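Local structure of gifsy-2 prophage ATP-binding sugar transporter-like protein (Salmonella typhimurium LT2, 2PP6) at residues V56-N61 and N86-L91. The protein is a prophage-encoded beta-barrel protein of uncertain function that may bind ATP and have a role in sugar transport. Sequence-based numbering, arbitrary orientation.
Sequences VVFSGN and NGKPQL
The aromatic ring of Phe-58 has the end of the Lys-88 side chain laid over one face, with the carbonyl oxygen of Val-56 at its edge and in its plane. CD of Lys-88 stands almost squarely above the ring, 4.2 Å from the centroid of Phe-58 and only 6° off the normal, a CH-pi contact. CE touches the CD1–CE1 side, and the chain then bends at its last torsion (chi4 62°), leaving NZ in an off-centre cation-pi position, 4.8 Å from the Phe-58 centroid. That ammonium also has a long, weak ion pair with Asp-16 of helix 2-23, the helix whose Ile-19 and Ala-20 also pack against Phe-58. From CB to CD the lysine chain runs alongside the carbonyl oxygen of Val-57, and CD of Lys-88, the atom over the ring, is 3.6 Å from O of Val-57. The backbones beside this stack belong to strands 53-57 and 88-95, antiparallel neighbours in the closed barrel, and Val-56 faces Gln-90 as a non-hydrogen-bonded pair. The carbonyl of Pro-89 takes a hydrogen bond from Val-57, N to O 2.9 Å, and also receives a CA-H...O contact from Val-56. CG2 of Val-57 reaches both CB of Pro-89 and, at 3.8 Å, CD1 of Leu-91; Pro-64 packs against the same proline and leucine.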
loop_
_atom_site.group_PDB
_atom_site.type_symbol
_atom_site.label_atom_id
_atom_site.label_comp_id
_atom_site.label_asym_id
_atom_site.label_seq_id
_atom_site.Cartn_x
_atom_site.Cartn_y
_atom_site.Cartn_z
ATOM N N VAL A 56 -6.533 -10.668 -17.976
ATOM C CA VAL A 56 -5.295 -11.104 -17.353
ATOM C C VAL A 56 -5.625 -12.236 -16.368
ATOM O O VAL A 56 -6.633 -12.199 -15.667
ATOM C CB VAL A 56 -4.525 -9.939 -16.686
ATOM C CG1 VAL A 56 -5.148 -8.637 -17.054
ATOM C CG2 VAL A 56 -4.440 -10.138 -15.217
ATOM N N VAL A 57 -4.781 -13.262 -16.363
ATOM C CA VAL A 57 -4.965 -14.451 -15.547
ATOM C C VAL A 57 -4.404 -14.349 -14.139
ATOM O O VAL A 57 -3.201 -14.188 -13.952
ATOM C CB VAL A 57 -4.322 -15.662 -16.258
ATOM C CG1 VAL A 57 -4.599 -16.948 -15.485
ATOM C CG2 VAL A 57 -4.869 -15.761 -17.662
ATOM N N PHE A 58 -5.265 -14.479 -13.140
ATOM C CA PHE A 58 -4.808 -14.378 -11.760
ATOM C C PHE A 58 -4.440 -15.688 -11.072
ATOM O O PHE A 58 -3.528 -15.716 -10.256
ATOM C CB PHE A 58 -5.834 -13.625 -10.926
ATOM C CG PHE A 58 -5.766 -12.130 -11.096
ATOM C CD1 PHE A 58 -5.411 -11.317 -10.036
ATOM C CD2 PHE A 58 -6.045 -11.538 -12.327
ATOM C CE1 PHE A 58 -5.333 -9.930 -10.198
ATOM C CE2 PHE A 58 -5.974 -10.155 -12.495
ATOM C CZ PHE A 58 -5.616 -9.349 -11.434
ATOM N N SER A 59 -5.123 -16.774 -11.402
ATOM C CA SER A 59 -4.826 -18.060 -10.783
ATOM C C SER A 59 -3.391 -18.467 -11.109
ATOM O O SER A 59 -2.890 -18.173 -12.201
ATOM C CB SER A 59 -5.801 -19.112 -11.302
ATOM O OG SER A 59 -7.134 -18.709 -11.056
ATOM N N GLY A 60 -2.721 -19.137 -10.171
ATOM C CA GLY A 60 -1.346 -19.549 -10.419
ATOM C C GLY A 60 -1.245 -20.995 -10.854
ATOM O O GLY A 60 -0.151 -21.533 -10.965
ATOM N N ASN A 61 -2.384 -21.630 -11.120
ATOM C CA ASN A 61 -2.371 -23.034 -11.488
ATOM C C ASN A 61 -2.506 -23.325 -12.976
ATOM O O ASN A 61 -2.705 -24.471 -13.360
ATOM C CB ASN A 61 -3.448 -23.794 -10.698
ATOM C CG ASN A 61 -4.860 -23.411 -11.102
ATOM O OD1 ASN A 61 -5.172 -22.233 -11.237
ATOM N ND2 ASN A 61 -5.726 -24.405 -11.266
ATOM N N ASN A 86 2.205 -6.845 -15.174
ATOM C CA ASN A 86 2.773 -6.962 -13.841
ATOM C C ASN A 86 3.073 -8.430 -13.590
ATOM O O ASN A 86 2.768 -8.975 -12.522
ATOM C CB ASN A 86 1.798 -6.436 -12.793
ATOM C CG ASN A 86 1.384 -5.008 -13.061
ATOM O OD1 ASN A 86 0.797 -4.702 -14.098
ATOM N ND2 ASN A 86 1.699 -4.120 -12.133
ATOM N N GLY A 87 3.656 -9.069 -14.603
ATOM C CA GLY A 87 4.026 -10.464 -14.495
ATOM C C GLY A 87 2.911 -11.475 -14.665
ATOM O O GLY A 87 3.139 -12.663 -14.465
ATOM N N LYS A 88 1.707 -11.030 -15.014
ATOM C CA LYS A 88 0.614 -11.964 -15.210
ATOM C C LYS A 88 0.229 -12.060 -16.661
ATOM O O LYS A 88 0.266 -11.094 -17.408
ATOM C CB LYS A 88 -0.603 -11.565 -14.404
ATOM C CG LYS A 88 -0.340 -11.552 -12.944
ATOM C CD LYS A 88 -1.630 -11.531 -12.188
ATOM C CE LYS A 88 -1.435 -10.853 -10.868
ATOM N NZ LYS A 88 -1.018 -9.446 -11.135
ATOM N N PRO A 89 -0.155 -13.249 -17.083
ATOM C CA PRO A 89 -0.549 -13.456 -18.474
ATOM C C PRO A 89 -1.712 -12.577 -18.916
ATOM O O PRO A 89 -2.786 -12.628 -18.346
ATOM C CB PRO A 89 -0.945 -14.932 -18.510
ATOM C CG PRO A 89 -0.180 -15.528 -17.385
ATOM C CD PRO A 89 -0.304 -14.486 -16.309
ATOM N N GLN A 90 -1.497 -11.746 -19.917
ATOM C CA GLN A 90 -2.597 -10.957 -20.419
ATOM C C GLN A 90 -2.918 -11.601 -21.758
ATOM O O GLN A 90 -2.117 -11.518 -22.681
ATOM C CB GLN A 90 -2.210 -9.512 -20.631
ATOM C CG GLN A 90 -3.260 -8.831 -21.441
ATOM C CD GLN A 90 -3.039 -7.370 -21.545
ATOM O OE1 GLN A 90 -3.245 -6.637 -20.587
ATOM N NE2 GLN A 90 -2.606 -6.921 -22.717
ATOM N N LEU A 91 -4.084 -12.237 -21.852
ATOM C CA LEU A 91 -4.481 -12.936 -23.064
ATOM C C LEU A 91 -5.410 -12.179 -24.018
ATOM O O LEU A 91 -6.361 -11.504 -23.602
ATOM C CB LEU A 91 -5.147 -14.259 -22.685
ATOM C CG LEU A 91 -4.543 -15.054 -21.522
ATOM C CD1 LEU A 91 -5.308 -16.376 -21.355
ATOM C CD2 LEU A 91 -3.068 -15.318 -21.770
#